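Local coordinates for penicillin-binding protein 2 (Pbp2) (Helicobacter pylori, PDB 5LP5) that probably cross-links peptidoglycan as a penicillin-binding transpeptidase, in complex with MreC, during the cell-wall synthesis that sets cell shape, at residues G454-P459 with P468-L473; L442-Y447 with A557-V562; G262-A267 with P459-N464; F321-H326 with N474-K479; V486-V491 with T546-Y551. All coordinates share one frame; numbering follows the deposited sequence.

Contact 1 of 5, residues G454-P459 with P468-L473; sequences GKLATP and PLKDPL
L456 and K470 pair through their backbones, and this pair holds the two segments together. They form a single antiparallel hydrogen-bonded pair. L456 N gives its hydrogen to K470 O at 2.9 Å, almost straight at 170° and in the carbonyl plane. K470 N returns the bond to L456 O at 3.0 Å, tilted somewhat from that plane. Both segments belong to the one loop between helices 441-453 and 475-493. The loop folds back on itself antiparallel, and the pair closes it.

Apolar contacts flank this bridge. L456 CB lies 4.1 Å from P472 CD. L469 CD2 sits 4.0 Å from A457 CB and also touches A457 CA. L469 has CG beside its own backbone N (chi1 -68°), which leaves CD2 close to L456 O as well. Beyond the bridge, L456 reaches A446 and L450 of helix 441-453. A457 packs on M257 of strand 252-258.

The polar side chains work at the margin. K470 runs extended past CG and lays its CE 3.4 Å from T458 OG1, a van der Waals approach. D471 OD1 comes within 4.2 Å of K455 CG. The charged end of K455 stays short of D471, with K455 NZ 4.7 Å from D471 OD2. D471 OD2 instead forms a salt bridge with K478 of helix 475-493.

The chemistry is therefore mixed. Two backbone bonds fix the alignment. L456 and A457 face helix 441-453 and M257, while L469 and P472 flank the bridge nearer the surface. The lysines and the aspartate lie outward, where their charges would probably be eased by solvent.

Contact 2 of 5, residues L442-Y447 with A557-V562; sequences LQVLAY and AITILV
A557 opens the strand side of the contact, with its CB 3.9 Å from L445 CD1 of the helix. L445 CD1 also lies 3.8 Å from A557 O, so it covers both the side chain and the carbonyl of this residue. I558 points the other way, to L575, M578 and L582 of helix 572-584.

T559 is the main strand residue. Its CB bond points at the helix, and its two branches part there. T559 OG1 lies beside the backbone N (chi1 -68°) and meets L445, 3.2 Å from CA and 3.5 Å from CB. Its hydrogen-bond partner is T546 OG1 on the adjacent strand 542-549. The other branch, T559 CG2, is anti to the backbone N and touches V444 CG1 at 3.8 Å. The hydroxyl is thus buried against apolar carbons but has a polar partner. No hydrogen bond joins helix and strand. Their short axes pass 7.9 Å apart at 151°, close to antiparallel.

M257 and L255 of strand 252-258 extend the surface under L445, and W544 of strand 542-549 does so under V444. A helix laid on one face of an antiparallel sheet, with another helix on its other face, is the layered core of the penicillin-binding transpeptidase fold.

Contact 3 of 5, residues G262-A267 with P459-N464; sequences GELLVA and PHFAIN
L264 puts a methyl over the F461 ring. L264 CD1 stands over one face, 3.6 Å from the F461 centroid and 20° off the normal, a CH-pi contact. A267 takes a different side of the same ring: its CB lies at the edge, near the ring plane, 3.5 Å from F461 CZ. The other methyl of L264, CD2, turns to P459 and touches its CB at 3.8 Å.

H460 is oriented against the backbone. Its CG is set between the backbone N and the carbonyl carbon (chi1 59°). This turns the ring back beside G262, and E263 CA lies over one of its faces. E263 CG is 3.8 Å from H460 NE2. The polar ends have other partners: H460 ND1 bonds to T458 O, and E263 OE1 forms a salt bridge with R59. E263 OE2 rests against I463 CG2.

Two backbone bonds hold the segments together. H460 N donates to G262 O at 2.8 Å, rather bent at 139°, and L264 N donates to H460 O at 3.0 Å. G262 has a positive phi, which suits glycine.

E263 and H460 form a single backbone bridge, which ties the loop after helix 441-453 to the start of strand 264-270, an outermost strand of the transpeptidase sheet within this chain. A classic beta bulge, where L265 and V266 both face V256, marks that strand.

Contact 4 of 5, residues F321-H326 with N474-K479; sequences FLENLH and NSFQKK
E323 and Q477 are brought together by their first torsions. E323 holds CG anti to its backbone N (chi1 -179°) and then runs extended. Q477 turns CG beside its own N (chi1 -72°). Their ends cross, with the carboxylate and amide planes 55° apart. This meeting lies at the N-terminus of helix 475-493, where N474 and Q477 form a capping box.

N474 is the N-cap. Its OD1 accepts from Q477 N, while Q477 OE1 accepts from N474 N at 3.1 Å in a nearly straight bond. The box leaves the amide nitrogen of Q477 turned to the glutamate. Q477 NE2 bonds to E389 OE1 and lies near the E323 carboxylate. T386 gives E323 OE1 a weak hydrogen bond.

F476 provides the apolar side. Its ring reaches the C-terminal end of helix 314-324. F476 CE2 lies 3.6 Å from E323 CA, and F476 CZ comes within 3.3 Å of L322 O. The carbonyl of L322 approaches the ring obliquely.

On the polar side, E323 OE2 is 3.6 Å from N474 ND2, and E323 OE1 is 3.1 Å from Q477 NE2.

Contact 5 of 5, residues V486-V491 with T546-Y551; sequences VGMYEV and TAFLPY
Y489 lays its ring on that of Y551. Its CB bond already points toward the other segment, and CG anti to the backbone N (chi1 176°) lays the ring on Y551. CB lies over the face of the Y551 ring, 4.0 Å from its centroid, as a CH-pi contact. CG comes next, near Y551 CE2 and CZ. Y489 CD1 is over the same face and touches Y551 CD2. Y489 CE1 lies 3.5 Å from Y551 CD2 and is the last atom of Y489 to touch Y551. The two rings form an offset stack, with centroids 4.3 Å apart and planes at 25°. Y551 OH meets V486 CG2 at 3.7 Å.

M488 makes the second link. Its chain bends at chi3 (71°). M488 SD comes to the edge of the F548 ring, 3.9 Å from F548 CE2 and close to the ring plane, a Met-aromatic contact.

Helix 475-493 is thus joined to the end of strand 542-549 and to the loop after it, where the peptide bond before P550 is cis. M488 and F548 also touch A511 of strand 511-517, and they meet I451 and A452 of helix 441-453 respectively.

How the contacts relate
Contacts 2 and 3 are buried in the transpeptidase domain, and both reach its antiparallel sheet. Contact 5 reaches the same sheet but is partly buried, as are contacts 1 and 4. Contact 2 relies on aliphatic packing, contact 5 on aromatic rings and sulfur. Contacts 1 and 3 instead use backbone pairing and share P459, so one loop is bridged on two fronts. Polar side-chain ends gather in contact 4. Helix 475-493 serves contacts 4 and 5, whose nearest atoms stay about 9 Å apart. A salt bridge ties contact 1 to contact 4, and a threonine pair ties contact 2 to contact 5.

Contact 1 of 5, residues G454-P459 with P468-L473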
# COMPACT_ATOMS: atom_id res chain seq x y z
N GLY A 454 -29.66 29.92 5.73
CA GLY A 454 -29.79 30.80 6.90
C GLY A 454 -28.71 30.56 7.93
O GLY A 454 -28.58 31.31 8.93
N LYS A 455 -27.91 29.51 7.69
CA LYS A 455 -26.75 29.21 8.51
C LYS A 455 -25.56 28.81 7.65
O LYS A 455 -25.73 28.38 6.49
CB LYS A 455 -27.08 28.14 9.55
CG LYS A 455 -28.10 28.63 10.57
CD LYS A 455 -28.46 27.56 11.57
CE LYS A 455 -29.67 27.98 12.39
NZ LYS A 455 -29.75 27.21 13.67
N LEU A 456 -24.37 28.97 8.23
CA LEU A 456 -23.09 28.91 7.50
C LEU A 456 -22.33 27.60 7.68
O LEU A 456 -21.89 27.25 8.78
CB LEU A 456 -22.19 30.08 7.94
CG LEU A 456 -20.86 30.24 7.20
CD1 LEU A 456 -21.08 30.56 5.72
CD2 LEU A 456 -20.03 31.32 7.87
N ALA A 457 -22.14 26.90 6.59
CA ALA A 457 -21.48 25.61 6.63
C ALA A 457 -19.98 25.79 6.55
O ALA A 457 -19.49 26.60 5.77
CB ALA A 457 -21.95 24.75 5.47
N THR A 458 -19.25 25.04 7.37
CA THR A 458 -17.80 24.90 7.19
C THR A 458 -17.55 23.76 6.19
O THR A 458 -17.78 22.59 6.56
CB THR A 458 -17.11 24.56 8.52
OG1 THR A 458 -17.27 25.65 9.43
CG2 THR A 458 -15.65 24.31 8.33
N PRO A 459 -17.09 24.09 4.95
CA PRO A 459 -16.81 23.01 3.98
C PRO A 459 -15.71 22.13 4.48
O PRO A 459 -14.79 22.63 5.12
CB PRO A 459 -16.34 23.76 2.73
CG PRO A 459 -16.86 25.15 2.89
CD PRO A 459 -16.80 25.41 4.37
N PRO A 468 -19.79 21.80 13.30
CA PRO A 468 -21.08 22.43 13.56
C PRO A 468 -21.31 23.64 12.68
O PRO A 468 -20.36 24.32 12.29
CB PRO A 468 -21.02 22.84 15.04
CG PRO A 468 -19.59 22.78 15.40
CD PRO A 468 -18.94 21.77 14.50
N LEU A 469 -22.57 23.88 12.34
CA LEU A 469 -22.95 25.04 11.57
C LEU A 469 -22.72 26.28 12.41
O LEU A 469 -22.71 26.21 13.64
CB LEU A 469 -24.42 24.98 11.17
CG LEU A 469 -24.80 23.91 10.16
CD1 LEU A 469 -26.30 23.93 9.93
CD2 LEU A 469 -24.04 24.13 8.85
N LYS A 470 -22.53 27.40 11.73
CA LYS A 470 -22.33 28.69 12.39
C LYS A 470 -23.49 29.64 12.09
O LYS A 470 -24.05 29.62 10.99
CB LYS A 470 -21.03 29.31 11.90
CG LYS A 470 -19.85 28.41 12.11
CD LYS A 470 -18.70 28.82 11.24
CE LYS A 470 -17.42 28.16 11.73
NZ LYS A 470 -16.24 28.73 11.04
N ASP A 471 -23.81 30.48 13.07
CA ASP A 471 -24.97 31.38 12.97
C ASP A 471 -24.55 32.85 13.10
O ASP A 471 -24.80 33.49 14.11
CB ASP A 471 -26.01 31.02 14.05
CG ASP A 471 -27.37 31.64 13.78
OD1 ASP A 471 -27.59 32.18 12.67
OD2 ASP A 471 -28.21 31.57 14.70
N PRO A 472 -23.93 33.40 12.04
CA PRO A 472 -23.42 34.77 12.08
C PRO A 472 -24.45 35.84 11.72
O PRO A 472 -24.08 36.99 11.49
CB PRO A 472 -22.29 34.74 11.04
CG PRO A 472 -22.74 33.72 10.04
CD PRO A 472 -23.67 32.76 10.73
N LEU A 473 -25.73 35.47 11.70
CA LEU A 473 -26.79 36.41 11.36
C LEU A 473 -27.75 36.71 12.50
O LEU A 473 -28.01 35.85 13.35
CB LEU A 473 -27.56 35.90 10.16
CG LEU A 473 -26.77 35.78 8.86
CD1 LEU A 473 -27.68 35.24 7.76
CD2 LEU A 473 -26.20 37.12 8.45

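Contact 2 of 5, residues L442-Y447 with A557-V562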
# COMPACT_ATOMS: atom_id res chain seq x y z
N LEU A 442 -14.21 28.68 -2.71
CA LEU A 442 -14.74 28.22 -1.43
C LEU A 442 -15.59 29.29 -0.72
O LEU A 442 -16.69 29.00 -0.24
CB LEU A 442 -13.61 27.72 -0.52
CG LEU A 442 -13.20 26.24 -0.71
CD1 LEU A 442 -11.94 25.91 0.09
CD2 LEU A 442 -14.29 25.27 -0.32
N GLN A 443 -15.10 30.52 -0.68
CA GLN A 443 -15.83 31.62 -0.03
C GLN A 443 -17.21 31.82 -0.63
O GLN A 443 -18.21 31.95 0.10
CB GLN A 443 -15.00 32.92 -0.07
CG GLN A 443 -13.89 32.93 0.98
CD GLN A 443 -12.95 34.12 0.92
OE1 GLN A 443 -12.65 34.64 -0.16
NE2 GLN A 443 -12.48 34.54 2.08
N VAL A 444 -17.26 31.80 -1.97
CA VAL A 444 -18.52 32.00 -2.71
C VAL A 444 -19.52 30.88 -2.39
O VAL A 444 -20.71 31.14 -2.18
CB VAL A 444 -18.27 32.04 -4.22
CG1 VAL A 444 -19.58 32.18 -4.99
CG2 VAL A 444 -17.34 33.19 -4.58
N LEU A 445 -19.01 29.65 -2.34
CA LEU A 445 -19.80 28.46 -2.00
C LEU A 445 -20.40 28.52 -0.60
O LEU A 445 -21.61 28.25 -0.43
CB LEU A 445 -18.92 27.20 -2.12
CG LEU A 445 -19.53 25.87 -1.66
CD1 LEU A 445 -20.49 25.29 -2.68
CD2 LEU A 445 -18.44 24.88 -1.36
N ALA A 446 -19.57 28.82 0.40
CA ALA A 446 -20.05 28.90 1.77
C ALA A 446 -21.12 30.00 1.87
O ALA A 446 -22.18 29.82 2.50
CB ALA A 446 -18.91 29.19 2.73
N TYR A 447 -20.81 31.11 1.24
CA TYR A 447 -21.70 32.26 1.14
C TYR A 447 -23.04 31.88 0.53
O TYR A 447 -24.09 32.18 1.10
CB TYR A 447 -20.97 33.36 0.32
CG TYR A 447 -21.81 34.41 -0.38
CD1 TYR A 447 -22.53 35.36 0.34
CD2 TYR A 447 -21.82 34.48 -1.76
CE1 TYR A 447 -23.27 36.34 -0.31
CE2 TYR A 447 -22.56 35.44 -2.43
CZ TYR A 447 -23.28 36.37 -1.71
OH TYR A 447 -23.99 37.34 -2.39
N ALA A 557 -25.50 23.22 -2.44
CA ALA A 557 -25.01 24.41 -3.10
C ALA A 557 -23.98 23.96 -4.13
O ALA A 557 -23.28 22.97 -3.92
CB ALA A 557 -24.37 25.36 -2.10
N ILE A 558 -23.90 24.69 -5.23
CA ILE A 558 -22.92 24.41 -6.27
C ILE A 558 -22.30 25.73 -6.66
O ILE A 558 -23.00 26.71 -6.70
CB ILE A 558 -23.59 23.80 -7.51
CG1 ILE A 558 -24.31 22.51 -7.11
CG2 ILE A 558 -22.57 23.57 -8.60
CD1 ILE A 558 -25.01 21.78 -8.23
N THR A 559 -21.00 25.75 -6.93
CA THR A 559 -20.31 26.98 -7.27
C THR A 559 -19.30 26.66 -8.36
O THR A 559 -18.46 25.76 -8.21
CB THR A 559 -19.58 27.58 -6.05
OG1 THR A 559 -20.53 28.06 -5.08
CG2 THR A 559 -18.70 28.74 -6.46
N ILE A 560 -19.39 27.39 -9.46
CA ILE A 560 -18.59 27.09 -10.66
C ILE A 560 -17.88 28.33 -11.13
O ILE A 560 -18.46 29.41 -11.14
CB ILE A 560 -19.47 26.56 -11.81
CG1 ILE A 560 -20.14 25.25 -11.39
CG2 ILE A 560 -18.64 26.31 -13.07
CD1 ILE A 560 -21.27 24.81 -12.30
N LEU A 561 -16.62 28.16 -11.52
CA LEU A 561 -15.80 29.26 -12.01
C LEU A 561 -14.94 28.83 -13.20
O LEU A 561 -14.05 27.99 -13.04
CB LEU A 561 -14.90 29.76 -10.90
CG LEU A 561 -13.80 30.69 -11.39
CD1 LEU A 561 -14.30 32.12 -11.55
CD2 LEU A 561 -12.66 30.64 -10.41
N VAL A 562 -15.18 29.41 -14.38
CA VAL A 562 -14.37 29.08 -15.56
C VAL A 562 -13.46 30.24 -15.93
O VAL A 562 -13.92 31.31 -16.31
CB VAL A 562 -15.22 28.70 -16.79
CG1 VAL A 562 -14.34 28.46 -18.01
CG2 VAL A 562 -16.04 27.46 -16.52

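Contact 3 of 5, residues G262-A267 with P459-N464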
# COMPACT_ATOMS: atom_id res chain seq x y z
N GLY A 262 -21.79 20.79 5.57
CA GLY A 262 -20.53 21.27 4.99
C GLY A 262 -19.71 20.24 4.23
O GLY A 262 -18.56 20.49 3.91
N GLU A 263 -20.30 19.08 3.96
CA GLU A 263 -19.59 18.04 3.25
C GLU A 263 -19.40 18.45 1.78
O GLU A 263 -20.34 18.90 1.12
CB GLU A 263 -20.33 16.70 3.36
CG GLU A 263 -20.15 16.00 4.71
CD GLU A 263 -20.80 14.63 4.79
OE1 GLU A 263 -21.62 14.28 3.91
OE2 GLU A 263 -20.49 13.89 5.76
N LEU A 264 -18.18 18.29 1.29
CA LEU A 264 -17.88 18.53 -0.11
C LEU A 264 -18.00 17.22 -0.91
O LEU A 264 -17.28 16.25 -0.66
CB LEU A 264 -16.49 19.13 -0.26
CG LEU A 264 -16.35 20.50 0.40
CD1 LEU A 264 -14.89 20.90 0.47
CD2 LEU A 264 -17.16 21.56 -0.32
N LEU A 265 -18.93 17.19 -1.84
CA LEU A 265 -19.13 16.05 -2.70
C LEU A 265 -18.27 16.20 -3.96
O LEU A 265 -17.84 15.21 -4.52
CB LEU A 265 -20.60 15.91 -3.06
CG LEU A 265 -21.62 15.77 -1.91
CD1 LEU A 265 -23.06 15.72 -2.42
CD2 LEU A 265 -21.34 14.54 -1.08
N VAL A 266 -18.04 17.43 -4.40
CA VAL A 266 -17.11 17.71 -5.48
C VAL A 266 -16.17 18.84 -5.08
O VAL A 266 -16.54 19.72 -4.31
CB VAL A 266 -17.86 18.12 -6.75
CG1 VAL A 266 -16.89 18.43 -7.88
CG2 VAL A 266 -18.82 17.02 -7.17
N ALA A 267 -14.95 18.79 -5.60
CA ALA A 267 -13.95 19.85 -5.51
C ALA A 267 -12.94 19.65 -6.65
O ALA A 267 -11.93 18.94 -6.52
CB ALA A 267 -13.26 19.83 -4.17
N PRO A 459 -17.09 24.09 4.95
CA PRO A 459 -16.81 23.01 3.98
C PRO A 459 -15.71 22.13 4.48
O PRO A 459 -14.79 22.63 5.12
CB PRO A 459 -16.34 23.76 2.73
CG PRO A 459 -16.86 25.15 2.89
CD PRO A 459 -16.80 25.41 4.37
N HIS A 460 -15.81 20.83 4.25
CA HIS A 460 -14.78 19.90 4.70
C HIS A 460 -14.86 18.67 3.86
O HIS A 460 -15.83 18.48 3.16
CB HIS A 460 -14.90 19.59 6.20
CG HIS A 460 -16.20 18.98 6.60
ND1 HIS A 460 -17.34 19.73 6.80
CD2 HIS A 460 -16.54 17.70 6.88
CE1 HIS A 460 -18.33 18.94 7.15
NE2 HIS A 460 -17.87 17.70 7.21
N PHE A 461 -13.80 17.86 3.91
CA PHE A 461 -13.69 16.63 3.12
C PHE A 461 -13.79 15.39 4.00
O PHE A 461 -14.33 14.37 3.58
CB PHE A 461 -12.37 16.60 2.37
CG PHE A 461 -12.29 17.59 1.24
CD1 PHE A 461 -12.86 17.30 0.01
CD2 PHE A 461 -11.66 18.80 1.42
CE1 PHE A 461 -12.77 18.20 -1.03
CE2 PHE A 461 -11.57 19.71 0.38
CZ PHE A 461 -12.13 19.40 -0.84
N ALA A 462 -13.26 15.45 5.22
CA ALA A 462 -13.26 14.29 6.10
C ALA A 462 -14.64 14.08 6.75
O ALA A 462 -15.07 14.87 7.60
CB ALA A 462 -12.19 14.47 7.16
N ILE A 463 -15.31 12.98 6.39
CA ILE A 463 -16.66 12.73 6.90
C ILE A 463 -16.70 12.72 8.41
O ILE A 463 -17.64 13.22 8.99
CB ILE A 463 -17.27 11.42 6.34
CG1 ILE A 463 -17.63 11.63 4.86
CG2 ILE A 463 -18.52 11.03 7.12
CD1 ILE A 463 -18.22 10.42 4.16
N ASN A 464 -15.66 12.18 9.04
CA ASN A 464 -15.58 12.15 10.51
C ASN A 464 -15.10 13.48 11.11
O ASN A 464 -14.66 13.53 12.25
CB ASN A 464 -14.72 10.95 10.99
CG ASN A 464 -13.36 10.86 10.30
OD1 ASN A 464 -13.09 11.53 9.30
ND2 ASN A 464 -12.50 9.97 10.80

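Contact 4 of 5, residues F321-H326 with N474-K479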
# COMPACT_ATOMS: atom_id res chain seq x y z
N PHE A 321 -27.74 47.02 2.43
CA PHE A 321 -28.60 48.18 2.18
C PHE A 321 -29.82 48.14 3.09
O PHE A 321 -30.10 49.09 3.84
CB PHE A 321 -29.12 48.20 0.74
CG PHE A 321 -28.06 48.46 -0.30
CD1 PHE A 321 -26.85 49.05 0.03
CD2 PHE A 321 -28.32 48.14 -1.62
CE1 PHE A 321 -25.91 49.30 -0.95
CE2 PHE A 321 -27.38 48.39 -2.60
CZ PHE A 321 -26.17 48.97 -2.27
N LEU A 322 -30.54 47.03 3.01
CA LEU A 322 -31.79 46.85 3.75
C LEU A 322 -31.57 46.98 5.24
O LEU A 322 -32.47 47.37 5.97
CB LEU A 322 -32.38 45.48 3.46
CG LEU A 322 -32.79 45.17 2.03
CD1 LEU A 322 -33.02 43.68 1.88
CD2 LEU A 322 -34.03 45.97 1.68
N GLU A 323 -30.37 46.62 5.68
CA GLU A 323 -30.06 46.60 7.09
C GLU A 323 -29.70 48.00 7.61
O GLU A 323 -30.09 48.38 8.72
CB GLU A 323 -28.91 45.62 7.29
CG GLU A 323 -28.44 45.43 8.72
CD GLU A 323 -27.41 44.33 8.81
OE1 GLU A 323 -26.97 43.82 7.75
OE2 GLU A 323 -27.03 44.00 9.94
N ASN A 324 -29.00 48.77 6.79
CA ASN A 324 -28.38 50.01 7.24
C ASN A 324 -29.12 51.28 6.81
O ASN A 324 -29.01 52.32 7.46
CB ASN A 324 -26.94 50.05 6.75
CG ASN A 324 -26.06 49.05 7.46
OD1 ASN A 324 -25.91 49.11 8.68
ND2 ASN A 324 -25.49 48.10 6.72
N LEU A 325 -29.88 51.18 5.72
CA LEU A 325 -30.61 52.32 5.18
C LEU A 325 -32.07 52.26 5.65
O LEU A 325 -32.46 51.36 6.39
CB LEU A 325 -30.51 52.32 3.66
CG LEU A 325 -29.10 52.30 3.05
CD1 LEU A 325 -29.15 52.36 1.53
CD2 LEU A 325 -28.23 53.45 3.57
N HIS A 326 -32.87 53.24 5.22
CA HIS A 326 -34.33 53.25 5.44
C HIS A 326 -35.06 52.89 4.15
O HIS A 326 -35.71 53.75 3.54
CB HIS A 326 -34.80 54.63 5.90
CG HIS A 326 -34.24 55.05 7.22
ND1 HIS A 326 -33.00 55.64 7.34
CD2 HIS A 326 -34.76 54.99 8.46
CE1 HIS A 326 -32.78 55.93 8.61
NE2 HIS A 326 -33.83 55.54 9.31
N ASN A 474 -28.26 37.94 12.49
CA ASN A 474 -29.27 38.40 13.44
C ASN A 474 -30.67 38.05 12.92
O ASN A 474 -30.82 37.51 11.80
CB ASN A 474 -29.15 39.91 13.65
CG ASN A 474 -29.35 40.69 12.36
OD1 ASN A 474 -30.12 40.31 11.48
ND2 ASN A 474 -28.65 41.79 12.24
N SER A 475 -31.69 38.37 13.72
CA SER A 475 -33.08 38.17 13.34
C SER A 475 -33.42 38.83 12.01
O SER A 475 -33.86 38.17 11.05
CB SER A 475 -33.99 38.75 14.43
OG SER A 475 -33.90 37.99 15.61
N PHE A 476 -33.20 40.14 11.96
CA PHE A 476 -33.60 40.95 10.82
C PHE A 476 -33.03 40.38 9.52
O PHE A 476 -33.75 40.25 8.52
CB PHE A 476 -33.15 42.41 11.01
CG PHE A 476 -33.42 43.28 9.81
CD1 PHE A 476 -34.64 43.90 9.64
CD2 PHE A 476 -32.45 43.45 8.85
CE1 PHE A 476 -34.88 44.70 8.53
CE2 PHE A 476 -32.68 44.24 7.74
CZ PHE A 476 -33.90 44.86 7.58
N GLN A 477 -31.74 40.06 9.54
CA GLN A 477 -31.05 39.58 8.35
C GLN A 477 -31.64 38.28 7.82
O GLN A 477 -31.83 38.14 6.61
CB GLN A 477 -29.56 39.40 8.62
CG GLN A 477 -28.80 40.70 8.76
CD GLN A 477 -27.41 40.48 9.31
OE1 GLN A 477 -27.25 39.94 10.41
NE2 GLN A 477 -26.40 40.88 8.55
N LYS A 478 -31.93 37.34 8.71
CA LYS A 478 -32.50 36.05 8.32
C LYS A 478 -33.83 36.20 7.57
O LYS A 478 -34.05 35.55 6.54
CB LYS A 478 -32.67 35.14 9.53
CG LYS A 478 -31.36 34.60 10.09
CD LYS A 478 -31.62 33.64 11.24
CE LYS A 478 -30.34 33.12 11.87
NZ LYS A 478 -30.69 32.11 12.91
N LYS A 479 -34.71 37.06 8.08
CA LYS A 479 -35.99 37.33 7.41
C LYS A 479 -35.79 37.82 5.98
O LYS A 479 -36.48 37.37 5.05
CB LYS A 479 -36.83 38.36 8.17
CG LYS A 479 -37.98 38.90 7.32
CD LYS A 479 -39.14 39.51 8.10
CE LYS A 479 -40.44 39.37 7.29
NZ LYS A 479 -41.64 39.87 7.99

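Contact 5 of 5, residues V486-V491 with T546-Y551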
# COMPACT_ATOMS: atom_id res chain seq x y z
N VAL A 486 -35.61 34.58 -3.51
CA VAL A 486 -36.60 34.79 -4.56
C VAL A 486 -35.93 35.44 -5.76
O VAL A 486 -36.20 35.10 -6.91
CB VAL A 486 -37.81 35.65 -4.08
CG1 VAL A 486 -38.76 35.97 -5.25
CG2 VAL A 486 -38.58 34.95 -2.96
N GLY A 487 -35.04 36.39 -5.49
CA GLY A 487 -34.25 36.99 -6.54
C GLY A 487 -33.44 35.94 -7.29
O GLY A 487 -33.53 35.86 -8.52
N MET A 488 -32.67 35.14 -6.55
CA MET A 488 -31.86 34.07 -7.14
C MET A 488 -32.76 33.11 -7.91
O MET A 488 -32.43 32.68 -9.01
CB MET A 488 -31.05 33.32 -6.07
CG MET A 488 -29.97 34.15 -5.36
SD MET A 488 -28.99 33.32 -4.08
CE MET A 488 -28.05 32.28 -5.20
N TYR A 489 -33.92 32.81 -7.33
CA TYR A 489 -34.95 32.02 -8.02
C TYR A 489 -35.28 32.61 -9.39
O TYR A 489 -35.35 31.89 -10.40
CB TYR A 489 -36.21 31.93 -7.15
CG TYR A 489 -37.37 31.21 -7.83
CD1 TYR A 489 -37.34 29.84 -8.04
CD2 TYR A 489 -38.50 31.92 -8.25
CE1 TYR A 489 -38.39 29.20 -8.65
CE2 TYR A 489 -39.55 31.28 -8.87
CZ TYR A 489 -39.50 29.92 -9.06
OH TYR A 489 -40.55 29.29 -9.66
N GLU A 490 -35.46 33.93 -9.41
CA GLU A 490 -35.83 34.65 -10.63
C GLU A 490 -34.70 34.68 -11.67
O GLU A 490 -34.97 34.75 -12.85
CB GLU A 490 -36.30 36.07 -10.29
CG GLU A 490 -37.70 36.13 -9.70
CD GLU A 490 -38.14 37.52 -9.24
OE1 GLU A 490 -37.42 38.52 -9.49
OE2 GLU A 490 -39.22 37.60 -8.62
N VAL A 491 -33.46 34.61 -11.23
CA VAL A 491 -32.34 34.63 -12.18
C VAL A 491 -32.39 33.45 -13.13
O VAL A 491 -32.05 33.57 -14.30
CB VAL A 491 -30.96 34.63 -11.46
CG1 VAL A 491 -29.84 34.61 -12.48
CG2 VAL A 491 -30.82 35.86 -10.58
N THR A 546 -23.08 30.66 -9.12
CA THR A 546 -23.28 29.93 -7.88
C THR A 546 -24.77 29.73 -7.76
O THR A 546 -25.53 30.39 -8.40
CB THR A 546 -22.67 30.67 -6.68
OG1 THR A 546 -22.59 29.80 -5.56
CG2 THR A 546 -23.50 31.89 -6.32
N ALA A 547 -25.19 28.75 -6.97
CA ALA A 547 -26.59 28.32 -6.99
C ALA A 547 -26.90 27.34 -5.85
O ALA A 547 -26.03 26.60 -5.42
CB ALA A 547 -26.93 27.68 -8.34
N PHE A 548 -28.15 27.36 -5.37
CA PHE A 548 -28.64 26.35 -4.43
C PHE A 548 -29.84 25.56 -4.96
O PHE A 548 -30.60 26.03 -5.82
CB PHE A 548 -28.97 26.96 -3.07
CG PHE A 548 -30.15 27.88 -3.08
CD1 PHE A 548 -31.41 27.40 -2.78
CD2 PHE A 548 -29.99 29.24 -3.32
CE1 PHE A 548 -32.50 28.25 -2.75
CE2 PHE A 548 -31.07 30.09 -3.29
CZ PHE A 548 -32.33 29.60 -3.00
N LEU A 549 -29.99 24.35 -4.45
CA LEU A 549 -31.01 23.46 -4.95
C LEU A 549 -31.39 22.41 -3.91
O LEU A 549 -30.59 22.03 -3.07
CB LEU A 549 -30.53 22.76 -6.24
CG LEU A 549 -29.43 21.71 -6.11
CD1 LEU A 549 -29.42 20.76 -7.29
CD2 LEU A 549 -28.09 22.39 -5.97
N PRO A 550 -32.63 21.94 -3.98
CA PRO A 550 -33.71 22.45 -4.82
C PRO A 550 -34.31 23.73 -4.21
O PRO A 550 -34.24 23.95 -2.99
CB PRO A 550 -34.72 21.31 -4.79
CG PRO A 550 -34.50 20.64 -3.47
CD PRO A 550 -33.02 20.76 -3.20
N TYR A 551 -34.90 24.58 -5.04
CA TYR A 551 -35.37 25.88 -4.54
C TYR A 551 -36.37 25.74 -3.39
O TYR A 551 -36.31 26.48 -2.41
CB TYR A 551 -35.99 26.73 -5.66
CG TYR A 551 -36.70 27.95 -5.11
CD1 TYR A 551 -36.01 28.89 -4.35
CD2 TYR A 551 -38.06 28.13 -5.31
CE1 TYR A 551 -36.66 29.99 -3.82
CE2 TYR A 551 -38.71 29.25 -4.79
CZ TYR A 551 -37.99 30.17 -4.04
OH TYR A 551 -38.58 31.27 -3.51